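Local coordinates for protein R.Pab1 family restriction endonuclease (PDB 7CFA) that acts as a restriction DNA glycosylase, probably excising adenine bases from its recognition sequence as its R.PabI relatives do, at residues F6-E11 and I83-K88; V49-G54 and L76-D81; Y144-N149 and I208-E213; N149-E154 and F172-H177. The protein carries 2 engineered substitutions. All blocks are in the same frame, centred on the assembly; numbering follows the deposited sequence.

Interaction 1 (F6-E11 and I83-K88); sequences FKIDYE and IFQFFK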
# COMPACT_ATOMS: atom_id res chain seq x y z
N PHE A 6 1.35 39.08 -6.73
CA PHE A 6 1.57 37.87 -7.51
C PHE A 6 0.92 36.67 -6.84
O PHE A 6 1.04 36.47 -5.63
CB PHE A 6 3.06 37.63 -7.72
CG PHE A 6 3.37 36.36 -8.45
CD1 PHE A 6 3.17 36.26 -9.82
CD2 PHE A 6 3.85 35.25 -7.77
CE1 PHE A 6 3.45 35.09 -10.50
CE2 PHE A 6 4.13 34.07 -8.44
CZ PHE A 6 3.93 33.99 -9.81
N LYS A 7 0.24 35.86 -7.64
CA LYS A 7 -0.41 34.66 -7.14
C LYS A 7 -0.32 33.56 -8.18
O LYS A 7 0.00 33.81 -9.35
CB LYS A 7 -1.88 34.93 -6.76
CG LYS A 7 -2.77 35.33 -7.92
CD LYS A 7 -4.23 35.42 -7.49
CE LYS A 7 -5.13 35.86 -8.64
NZ LYS A 7 -5.03 34.94 -9.81
N ILE A 8 -0.59 32.34 -7.75
CA ILE A 8 -0.64 31.17 -8.62
C ILE A 8 -1.93 30.44 -8.32
O ILE A 8 -2.13 29.95 -7.20
CB ILE A 8 0.57 30.25 -8.43
CG1 ILE A 8 1.87 30.95 -8.85
CG2 ILE A 8 0.38 28.95 -9.20
CD1 ILE A 8 3.10 30.08 -8.73
N ASP A 9 -2.82 30.36 -9.31
CA ASP A 9 -4.03 29.55 -9.22
C ASP A 9 -3.67 28.16 -9.73
O ASP A 9 -3.83 27.84 -10.91
CB ASP A 9 -5.17 30.17 -10.02
CG ASP A 9 -5.63 31.50 -9.45
OD1 ASP A 9 -5.69 31.63 -8.21
OD2 ASP A 9 -5.93 32.41 -10.24
N TYR A 10 -3.18 27.31 -8.82
CA TYR A 10 -2.65 26.01 -9.21
C TYR A 10 -3.78 25.07 -9.59
O TYR A 10 -4.63 24.73 -8.75
CB TYR A 10 -1.81 25.42 -8.08
CG TYR A 10 -0.76 24.45 -8.55
CD1 TYR A 10 -1.10 23.14 -8.88
CD2 TYR A 10 0.56 24.84 -8.69
CE1 TYR A 10 -0.14 22.24 -9.32
CE2 TYR A 10 1.52 23.95 -9.12
CZ TYR A 10 1.17 22.66 -9.44
OH TYR A 10 2.13 21.78 -9.87
N GLU A 11 -3.79 24.62 -10.84
CA GLU A 11 -4.84 23.75 -11.34
C GLU A 11 -4.63 22.32 -10.83
O GLU A 11 -3.54 21.75 -10.97
CB GLU A 11 -4.86 23.77 -12.87
CG GLU A 11 -5.80 22.76 -13.50
CD GLU A 11 -5.90 22.92 -15.00
OE1 GLU A 11 -6.29 24.02 -15.46
OE2 GLU A 11 -5.57 21.96 -15.73
N ILE A 83 8.00 27.77 -5.31
CA ILE A 83 8.93 28.59 -4.54
C ILE A 83 9.80 29.44 -5.46
O ILE A 83 10.12 30.59 -5.13
CB ILE A 83 9.76 27.69 -3.61
CG1 ILE A 83 8.85 27.03 -2.58
CG2 ILE A 83 10.87 28.49 -2.93
CD1 ILE A 83 9.57 26.09 -1.64
N PHE A 84 10.17 28.91 -6.63
CA PHE A 84 10.99 29.67 -7.56
C PHE A 84 10.25 30.90 -8.07
O PHE A 84 10.83 31.99 -8.14
CB PHE A 84 11.41 28.78 -8.73
CG PHE A 84 12.13 29.51 -9.83
CD1 PHE A 84 13.49 29.76 -9.74
CD2 PHE A 84 11.45 29.95 -10.95
CE1 PHE A 84 14.15 30.43 -10.74
CE2 PHE A 84 12.11 30.63 -11.96
CZ PHE A 84 13.46 30.87 -11.86
N GLN A 85 8.98 30.74 -8.43
CA GLN A 85 8.23 31.87 -8.99
C GLN A 85 7.98 32.95 -7.95
O GLN A 85 8.05 34.14 -8.26
CB GLN A 85 6.90 31.38 -9.58
CG GLN A 85 7.06 30.46 -10.78
CD GLN A 85 5.73 30.12 -11.43
OE1 GLN A 85 4.89 30.99 -11.65
NE2 GLN A 85 5.53 28.84 -11.74
N PHE A 86 7.70 32.56 -6.70
CA PHE A 86 7.48 33.55 -5.66
C PHE A 86 8.78 34.22 -5.23
O PHE A 86 8.77 35.36 -4.77
CB PHE A 86 6.77 32.92 -4.46
CG PHE A 86 5.28 32.85 -4.63
CD1 PHE A 86 4.47 33.86 -4.13
CD2 PHE A 86 4.70 31.79 -5.30
CE1 PHE A 86 3.10 33.80 -4.28
CE2 PHE A 86 3.33 31.73 -5.46
CZ PHE A 86 2.53 32.74 -4.95
N PHE A 87 9.91 33.52 -5.37
CA PHE A 87 11.20 34.17 -5.19
C PHE A 87 11.54 35.06 -6.38
O PHE A 87 12.17 36.10 -6.22
CB PHE A 87 12.30 33.14 -4.98
CG PHE A 87 13.64 33.74 -4.70
CD1 PHE A 87 13.97 34.16 -3.42
CD2 PHE A 87 14.58 33.89 -5.71
CE1 PHE A 87 15.21 34.72 -3.16
CE2 PHE A 87 15.81 34.45 -5.46
CZ PHE A 87 16.13 34.87 -4.18
N LYS A 88 11.12 34.65 -7.59
CA LYS A 88 11.36 35.46 -8.78
C LYS A 88 10.60 36.78 -8.71
O LYS A 88 11.11 37.82 -9.15
CB LYS A 88 10.96 34.67 -10.03
CG LYS A 88 11.00 35.47 -11.32
CD LYS A 88 10.50 34.65 -12.49
CE LYS A 88 10.49 35.48 -13.77
NZ LYS A 88 9.96 34.70 -14.93
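Phe-6 and Phe-86 form a T-shaped aromatic pair, the main link between the N-terminal segment 6-11 and the helical turn 83-88. The CD2-CE2 side of the Phe-6 ring points down on the face of Phe-86, with CD2 3.8 Å above the Phe-86 ring plane and over its centre. Ring centroids lie 5.0 Å apart and the planes are inclined by 69°. With CG of Phe-6 anti to the backbone N (chi1 176°), the ring is carried out from the chain to meet the helix.

Aliphatic packing adds to the pair. Ile-8 turns its CG1 branch to the same helix, and its CD1 lies 3.7 Å from Phe-86 CE2; beta-branched isoleucine suits an extended strand, and its long branch reaches the ring. Gln-85 crosses both residues, its OE1 at the edge of the Phe-6 ring, 3.6 Å from Phe-6 CZ, and 3.5 Å from Ile-8 CD1. These are van der Waals contacts, and no hydrogen bond links the segments. The amide is instead oriented by Asp-81, one helical turn earlier, which accepts from Gln-85 NE2.

Lys-7 points away, and its NZ forms a salt bridge with Asp-9 OD2. Beyond the contact, Phe-6 also stacks on His-89, strand 8-13 pairs with strand 198-203, and Phe-86 packs against Ile-203 of that strand and Ile-208 of helix 208-219.

Interaction 2 (V49-G54 and L76-D81); sequences VEWQIG and LYELSD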
# COMPACT_ATOMS: atom_id res chain seq x y z
N VAL A 49 -8.52 17.37 -0.20
CA VAL A 49 -7.69 17.02 -1.34
C VAL A 49 -6.41 16.38 -0.81
O VAL A 49 -5.77 16.91 0.10
CB VAL A 49 -7.37 18.26 -2.20
CG1 VAL A 49 -6.41 17.89 -3.33
CG2 VAL A 49 -8.64 18.87 -2.74
N GLU A 50 -6.04 15.23 -1.37
CA GLU A 50 -4.79 14.57 -1.05
C GLU A 50 -3.86 14.69 -2.25
O GLU A 50 -4.17 14.17 -3.32
CB GLU A 50 -5.00 13.10 -0.68
CG GLU A 50 -3.82 12.49 0.05
CD GLU A 50 -4.01 11.01 0.33
OE1 GLU A 50 -4.04 10.22 -0.64
OE2 GLU A 50 -4.13 10.64 1.52
N TRP A 51 -2.73 15.37 -2.06
CA TRP A 51 -1.81 15.71 -3.14
C TRP A 51 -0.43 15.16 -2.80
O TRP A 51 0.27 15.71 -1.94
CB TRP A 51 -1.78 17.22 -3.36
CG TRP A 51 -0.92 17.70 -4.50
CD1 TRP A 51 -0.24 16.94 -5.40
CD2 TRP A 51 -0.65 19.07 -4.84
NE1 TRP A 51 0.44 17.74 -6.29
CE2 TRP A 51 0.20 19.06 -5.97
CE3 TRP A 51 -1.05 20.30 -4.31
CZ2 TRP A 51 0.66 20.23 -6.57
CZ3 TRP A 51 -0.59 21.46 -4.90
CH2 TRP A 51 0.25 21.41 -6.02
N GLN A 52 -0.03 14.07 -3.47
CA GLN A 52 1.32 13.53 -3.33
C GLN A 52 2.26 14.40 -4.15
O GLN A 52 2.61 14.11 -5.29
CB GLN A 52 1.37 12.07 -3.77
CG GLN A 52 2.72 11.40 -3.50
CD GLN A 52 2.75 9.95 -3.93
OE1 GLN A 52 1.82 9.45 -4.54
NE2 GLN A 52 3.85 9.27 -3.61
N ILE A 53 2.67 15.51 -3.54
CA ILE A 53 3.39 16.56 -4.24
C ILE A 53 4.88 16.25 -4.27
O ILE A 53 5.43 15.69 -3.32
CB ILE A 53 3.10 17.92 -3.58
CG1 ILE A 53 3.72 19.07 -4.38
CG2 ILE A 53 3.60 17.94 -2.14
CD1 ILE A 53 3.39 20.43 -3.83
N GLY A 54 5.53 16.61 -5.37
CA GLY A 54 6.96 16.50 -5.51
C GLY A 54 7.64 17.86 -5.55
O GLY A 54 7.00 18.91 -5.53
N LEU A 76 13.15 21.86 -11.77
CA LEU A 76 12.14 22.25 -10.80
C LEU A 76 10.76 21.74 -11.23
O LEU A 76 10.47 21.60 -12.42
CB LEU A 76 12.11 23.77 -10.64
CG LEU A 76 13.41 24.42 -10.18
CD1 LEU A 76 13.20 25.91 -9.93
CD2 LEU A 76 13.96 23.74 -8.94
N TYR A 77 9.92 21.48 -10.23
CA TYR A 77 8.61 20.88 -10.48
C TYR A 77 7.74 21.06 -9.25
O TYR A 77 8.21 20.83 -8.12
CB TYR A 77 8.76 19.39 -10.84
CG TYR A 77 7.46 18.67 -11.11
CD1 TYR A 77 6.65 19.03 -12.17
CD2 TYR A 77 7.07 17.59 -10.32
CE1 TYR A 77 5.46 18.36 -12.42
CE2 TYR A 77 5.90 16.91 -10.57
CZ TYR A 77 5.09 17.30 -11.62
OH TYR A 77 3.92 16.63 -11.87
N GLU A 78 6.50 21.47 -9.46
CA GLU A 78 5.50 21.62 -8.40
C GLU A 78 6.00 22.49 -7.25
O GLU A 78 6.05 23.71 -7.38
CB GLU A 78 5.07 20.24 -7.89
CG GLU A 78 4.21 19.49 -8.89
CD GLU A 78 3.56 18.25 -8.31
OE1 GLU A 78 4.16 17.63 -7.41
OE2 GLU A 78 2.45 17.91 -8.76
N LEU A 79 6.39 21.86 -6.14
CA LEU A 79 6.74 22.62 -4.94
C LEU A 79 7.89 23.58 -5.20
O LEU A 79 7.82 24.77 -4.86
CB LEU A 79 7.09 21.66 -3.80
CG LEU A 79 7.58 22.32 -2.51
CD1 LEU A 79 6.52 23.26 -1.94
CD2 LEU A 79 7.98 21.27 -1.48
N SER A 80 8.98 23.09 -5.81
CA SER A 80 10.13 23.95 -6.04
C SER A 80 9.85 24.99 -7.12
O SER A 80 10.40 26.10 -7.07
CB SER A 80 11.35 23.12 -6.41
OG SER A 80 11.18 22.49 -7.67
N ASP A 81 9.02 24.66 -8.10
CA ASP A 81 8.63 25.65 -9.10
C ASP A 81 7.76 26.74 -8.49
O ASP A 81 7.84 27.90 -8.90
CB ASP A 81 7.90 24.98 -10.26
CG ASP A 81 7.52 25.97 -11.35
OD1 ASP A 81 8.42 26.66 -11.86
OD2 ASP A 81 6.32 26.05 -11.68
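Glu-78 runs past the indole edge of Trp-51 and the side chain of Ile-53, its extended chain antiparallel to both. It occupies the N-cap position of helix 79-88, so the end of strand 47-51 and the loop after it are tied to a helix start. The long glutamate can reach back to two donors at once. Its OE1 accepts from Gly-54 N at 2.7 Å, an almost straight bond (178°) that meets the oxygen nearly along its C-O axis. Its OE2 takes the indole NE1 of Trp-51 at 3.2 Å. Here the oxygen lies in the ring plane, while the donor stands well above the carboxylate plane; the two planes are nearly perpendicular (87°). A salt bridge from Lys-20 to OE1 adds a third partner, so the carboxylate is fixed in rotation and its charge is probably balanced.

The backbone makes the return link. Gly-54 O accepts from Leu-79 N at 3.1 Å, so an N-H of the first turn, which has no carbonyl of a preceding turn to bond, is supplied from the loop. Just before the helix, Tyr-77 N donates to Ser-80 OG at 3.0 Å, a short polar side chain suited to that turn, while the Tyr-77 ring takes Glu-78 CG over its centre.

Ile-53 adds the apolar part, its CG1 lying against Glu-78 OE1. CG1 is anti to its backbone N (chi1 -174°), which sends the branch toward the helix and brings Ile-53 CD1 to 3.9 Å from Leu-79 CB.

Interaction 3 (Y144-N149 and I208-E213); sequences YQFNNN and INIFLE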
# COMPACT_ATOMS: atom_id res chain seq x y z
N TYR A 144 2.15 16.98 10.02
CA TYR A 144 2.58 18.33 10.34
C TYR A 144 1.42 19.28 10.10
O TYR A 144 0.88 19.34 8.99
CB TYR A 144 3.79 18.75 9.51
CG TYR A 144 4.28 20.14 9.85
CD1 TYR A 144 5.06 20.37 10.98
CD2 TYR A 144 3.95 21.22 9.05
CE1 TYR A 144 5.50 21.64 11.29
CE2 TYR A 144 4.38 22.49 9.36
CZ TYR A 144 5.16 22.70 10.48
OH TYR A 144 5.59 23.97 10.79
N GLN A 145 1.03 20.01 11.14
CA GLN A 145 -0.04 20.99 11.05
C GLN A 145 0.58 22.36 10.80
O GLN A 145 1.26 22.90 11.68
CB GLN A 145 -0.89 20.99 12.32
CG GLN A 145 -1.98 22.04 12.34
CD GLN A 145 -3.01 21.82 11.25
OE1 GLN A 145 -3.17 22.65 10.35
NE2 GLN A 145 -3.73 20.70 11.32
N PHE A 146 0.36 22.91 9.61
CA PHE A 146 0.85 24.24 9.31
C PHE A 146 0.10 25.28 10.15
O PHE A 146 -0.96 25.00 10.72
CB PHE A 146 0.69 24.55 7.82
CG PHE A 146 1.51 23.65 6.93
CD1 PHE A 146 0.96 22.50 6.39
CD2 PHE A 146 2.83 23.96 6.64
CE1 PHE A 146 1.71 21.68 5.56
CE2 PHE A 146 3.58 23.14 5.82
CZ PHE A 146 3.02 21.99 5.28
N ASN A 147 0.68 26.48 10.24
CA ASN A 147 0.06 27.54 11.03
C ASN A 147 -1.35 27.84 10.54
O ASN A 147 -2.23 28.18 11.35
CB ASN A 147 0.93 28.79 11.01
CG ASN A 147 2.21 28.63 11.80
OD1 ASN A 147 2.23 27.94 12.82
ND2 ASN A 147 3.28 29.27 11.34
N ASN A 148 -1.59 27.72 9.24
CA ASN A 148 -2.95 27.75 8.71
C ASN A 148 -3.62 26.42 9.01
O ASN A 148 -3.24 25.38 8.44
CB ASN A 148 -2.92 28.03 7.21
CG ASN A 148 -4.27 28.43 6.66
OD1 ASN A 148 -5.31 27.89 7.05
ND2 ASN A 148 -4.28 29.39 5.74
N ASN A 149 -4.61 26.43 9.90
CA ASN A 149 -5.23 25.19 10.36
C ASN A 149 -5.97 24.44 9.25
O ASN A 149 -6.45 23.33 9.50
CB ASN A 149 -6.19 25.48 11.51
CG ASN A 149 -5.47 25.86 12.79
OD1 ASN A 149 -4.35 25.41 13.04
ND2 ASN A 149 -6.10 26.69 13.61
N ILE A 208 2.31 31.53 1.22
CA ILE A 208 3.50 30.99 0.57
C ILE A 208 4.40 30.29 1.58
O ILE A 208 5.09 29.32 1.24
CB ILE A 208 4.25 32.11 -0.19
CG1 ILE A 208 5.45 31.53 -0.94
CG2 ILE A 208 4.68 33.22 0.76
CD1 ILE A 208 5.10 30.43 -1.92
N ASN A 209 4.41 30.75 2.84
CA ASN A 209 5.28 30.14 3.84
C ASN A 209 4.90 28.70 4.14
O ASN A 209 5.73 27.95 4.68
CB ASN A 209 5.28 30.97 5.12
CG ASN A 209 6.20 32.17 5.04
OD1 ASN A 209 7.40 32.06 5.32
ND2 ASN A 209 5.66 33.31 4.63
N ILE A 210 3.67 28.29 3.82
CA ILE A 210 3.30 26.88 3.92
C ILE A 210 4.18 26.05 3.00
O ILE A 210 4.67 24.98 3.39
CB ILE A 210 1.81 26.70 3.59
CG1 ILE A 210 0.95 27.39 4.65
CG2 ILE A 210 1.46 25.22 3.47
CD1 ILE A 210 -0.51 27.41 4.32
N PHE A 211 4.40 26.52 1.78
CA PHE A 211 5.23 25.78 0.84
C PHE A 211 6.71 25.85 1.22
O PHE A 211 7.46 24.91 0.95
CB PHE A 211 4.98 26.29 -0.58
CG PHE A 211 3.56 26.12 -1.02
CD1 PHE A 211 2.61 27.10 -0.73
CD2 PHE A 211 3.15 24.99 -1.71
CE1 PHE A 211 1.29 26.94 -1.11
CE2 PHE A 211 1.83 24.83 -2.10
CZ PHE A 211 0.90 25.81 -1.80
N LEU A 212 7.13 26.94 1.87
CA LEU A 212 8.50 27.01 2.37
C LEU A 212 8.73 26.02 3.50
O LEU A 212 9.77 25.36 3.55
CB LEU A 212 8.83 28.43 2.83
CG LEU A 212 9.09 29.47 1.73
CD1 LEU A 212 9.25 30.85 2.33
CD2 LEU A 212 10.33 29.09 0.93
N GLU A 213 7.78 25.92 4.43
CA GLU A 213 7.89 24.92 5.49
C GLU A 213 7.84 23.50 4.94
O GLU A 213 8.45 22.60 5.51
CB GLU A 213 6.79 25.13 6.54
CG GLU A 213 6.94 26.41 7.34
CD GLU A 213 5.93 26.53 8.46
OE1 GLU A 213 5.13 25.58 8.66
OE2 GLU A 213 5.93 27.57 9.15
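The Phe-146 ring is sandwiched: Ile-210 CG2 sits 3.6 Å above the centre of one face, and Tyr-144 CD2 lies 3.7 Å above the centre of the other. Glu-213 CB comes to the Phe-146 edge, near the ring plane. Phe-146 CD2 and Glu-213 OE1 in turn lie at the edge of the Tyr-144 ring. The methyl of Ile-210 stands only 10° off the Phe-146 ring normal, a clear CH-pi contact; CG2 is anti to the backbone N of Ile-210, which aims this methyl at the ring and leaves CG1 to carry CD1 elsewhere. That CD1 reaches Asn-148 CB at 3.8 Å.

A single hydrogen bond completes the contact. Tyr-144 OH donates to Glu-213 OE1 at 2.7 Å, coming from well above the carboxylate plane (59° out of it). Glutamate is long enough to lie alongside Phe-146 with its aliphatic part and still present an oxygen to the phenol, while tyrosine lays its ring edge over the second face of Phe-146 and carries a polar end. Asn-148 OD1 accepts from Glu-150 N, two residues on.

Tyr-144 also packs on Asn-131 of the second subunit, so the contact borders the dimer interface. It is a case of alpha/beta packing: the first turns of helix 208-219 lie against the end of strand 130-145 and the following loop, inside the R.PabI family region, where this helix packs on the antiparallel sheet.

Interaction 4 (N149-E154 and F172-H177); sequences NEFLSE and FCFPVH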
# COMPACT_ATOMS: atom_id res chain seq x y z
N ASN A 149 -4.61 26.43 9.90
CA ASN A 149 -5.23 25.19 10.36
C ASN A 149 -5.97 24.44 9.25
O ASN A 149 -6.45 23.33 9.50
CB ASN A 149 -6.19 25.48 11.51
CG ASN A 149 -5.47 25.86 12.79
OD1 ASN A 149 -4.35 25.41 13.04
ND2 ASN A 149 -6.10 26.69 13.61
N GLU A 150 -6.06 25.00 8.05
CA GLU A 150 -6.69 24.29 6.95
C GLU A 150 -5.73 23.34 6.25
O GLU A 150 -6.16 22.33 5.69
CB GLU A 150 -7.27 25.29 5.94
CG GLU A 150 -8.23 26.31 6.55
CD GLU A 150 -9.59 25.72 6.87
OE1 GLU A 150 -10.18 25.05 5.99
OE2 GLU A 150 -10.08 25.93 8.00
N PHE A 151 -4.44 23.64 6.27
CA PHE A 151 -3.44 22.87 5.54
C PHE A 151 -2.67 21.94 6.47
O PHE A 151 -2.36 22.30 7.61
CB PHE A 151 -2.45 23.80 4.82
CG PHE A 151 -3.08 24.62 3.73
CD1 PHE A 151 -3.61 25.87 3.99
CD2 PHE A 151 -3.13 24.13 2.43
CE1 PHE A 151 -4.18 26.61 2.97
CE2 PHE A 151 -3.70 24.87 1.42
CZ PHE A 151 -4.23 26.11 1.69
N LEU A 152 -2.37 20.75 5.97
CA LEU A 152 -1.52 19.80 6.69
C LEU A 152 -0.79 18.95 5.67
O LEU A 152 -1.20 18.82 4.52
CB LEU A 152 -2.33 18.92 7.66
CG LEU A 152 -3.30 17.87 7.10
CD1 LEU A 152 -2.62 16.53 6.85
CD2 LEU A 152 -4.48 17.70 8.04
N SER A 153 0.31 18.35 6.12
CA SER A 153 1.03 17.36 5.33
C SER A 153 1.22 16.11 6.18
O SER A 153 1.45 16.20 7.39
CB SER A 153 2.38 17.88 4.85
OG SER A 153 3.25 18.15 5.93
N GLU A 154 1.10 14.95 5.54
CA GLU A 154 1.28 13.68 6.22
C GLU A 154 2.32 12.85 5.49
O GLU A 154 2.33 12.78 4.25
CB GLU A 154 -0.04 12.90 6.32
CG GLU A 154 -0.84 12.81 5.03
CD GLU A 154 -2.19 12.16 5.24
OE1 GLU A 154 -2.50 11.79 6.39
OE2 GLU A 154 -2.95 12.02 4.25
N PHE A 172 0.23 16.31 0.61
CA PHE A 172 -0.21 17.65 0.94
C PHE A 172 -1.73 17.68 0.92
O PHE A 172 -2.35 17.33 -0.10
CB PHE A 172 0.38 18.66 -0.05
CG PHE A 172 0.05 20.09 0.26
CD1 PHE A 172 0.10 20.56 1.56
CD2 PHE A 172 -0.28 20.97 -0.76
CE1 PHE A 172 -0.19 21.88 1.84
CE2 PHE A 172 -0.56 22.29 -0.48
CZ PHE A 172 -0.52 22.75 0.82
N CYS A 173 -2.34 18.07 2.03
CA CYS A 173 -3.78 17.96 2.21
C CYS A 173 -4.40 19.29 2.62
O CYS A 173 -3.79 20.08 3.36
CB CYS A 173 -4.12 16.89 3.25
SG CYS A 173 -3.40 15.27 2.91
N PHE A 174 -5.62 19.52 2.15
CA PHE A 174 -6.38 20.72 2.45
C PHE A 174 -7.83 20.50 2.01
O PHE A 174 -8.09 19.68 1.12
CB PHE A 174 -5.79 21.95 1.75
CG PHE A 174 -5.56 21.76 0.28
CD1 PHE A 174 -6.56 22.03 -0.64
CD2 PHE A 174 -4.33 21.31 -0.19
CE1 PHE A 174 -6.35 21.85 -1.99
CE2 PHE A 174 -4.12 21.13 -1.54
CZ PHE A 174 -5.13 21.40 -2.44
N PRO A 175 -8.78 21.21 2.61
CA PRO A 175 -10.19 21.00 2.28
C PRO A 175 -10.50 21.36 0.83
O PRO A 175 -9.89 22.26 0.24
CB PRO A 175 -10.93 21.92 3.25
CG PRO A 175 -9.97 22.16 4.36
CD PRO A 175 -8.62 22.16 3.73
N VAL A 176 -11.48 20.64 0.27
CA VAL A 176 -11.90 20.89 -1.11
C VAL A 176 -12.57 22.25 -1.24
O VAL A 176 -12.46 22.91 -2.28
CB VAL A 176 -12.82 19.76 -1.59
CG1 VAL A 176 -13.28 20.00 -3.03
CG2 VAL A 176 -12.12 18.41 -1.47
N HIS A 177 -13.27 22.70 -0.20
CA HIS A 177 -13.97 23.98 -0.30
C HIS A 177 -13.02 25.17 -0.35
O HIS A 177 -13.49 26.30 -0.57
CB HIS A 177 -14.96 24.14 0.87
CG HIS A 177 -14.32 24.15 2.22
ND1 HIS A 177 -13.68 25.26 2.73
CD2 HIS A 177 -14.23 23.19 3.17
CE1 HIS A 177 -13.22 24.98 3.94
NE2 HIS A 177 -13.54 23.73 4.23
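Phe-151, Phe-172 and Phe-174 form an aromatic cluster at the centre of this contact. Phe-151 and Phe-172 meet rim to rim, neither over the other's face, in nearly parallel planes (12°), with Phe-151 CD2 3.4 Å from Phe-172 CZ. The same CD2 of Phe-151 also lies 3.5 Å from Phe-174 CB. With CG between its backbone N and carbonyl carbon (chi1 51°), the Phe-174 ring meets Phe-151 obliquely while its CD2 comes over the rim of a Phe-172 face. Leu-201 of strand 198-203 touches all three phenylalanines, and Ile-210 of helix 208-219 touches Phe-151 and Phe-172, so the large flat rings fill the layer between the sheet, that helix and that strand.

The backbones beneath belong to a beta hairpin, strands 152-159 and 166-175, in the seven-stranded antiparallel sheet. Leu-152 and Cys-173 are a hydrogen-bonded pair: Leu-152 N to Cys-173 O spans 3.0 Å and Cys-173 N to Leu-152 O spans 2.8 Å. Next along, Ser-153 faces Phe-172 as a non-hydrogen-bonded pair. On the sheet face away from Phe-172, Leu-152 CD1 packs 3.9 Å from Cys-173 CB; the small cysteine lets the leucine branch come close.

Further out, Glu-154 OE2 lies 3.5 Å from Cys-173 SG, though its salt bridge is with Lys-24. At the other end Glu-150 bends at chi2 to lay OE1 3.3 Å from Pro-175 CG, with His-177 CE1 close by.

Overall arrangement
Interaction 4 is the buried one, a pairing inside the sheet. Interactions 2 and 3 are partly buried where that sheet meets helices, and interaction 1 is a surface contact. Interactions 1 and 2 share helix 79-88, near its end and at its start, while interactions 2 and 4 lie on neighbouring strands and touch through Trp-51 and Phe-172. Interactions 3 and 4 share Asn-149, and Ile-210 packs on Phe-151. The chemistry follows position: strand backbone bonds and aromatics at 149-154/172-177, a helix-start glutamate holding a loop amide and an indole N-H at 49-54/76-81, CH-pi packing plus one phenol-carboxylate bond at 144-149/208-213, and a T-shaped pair without hydrogen bonds across 6-11/83-88.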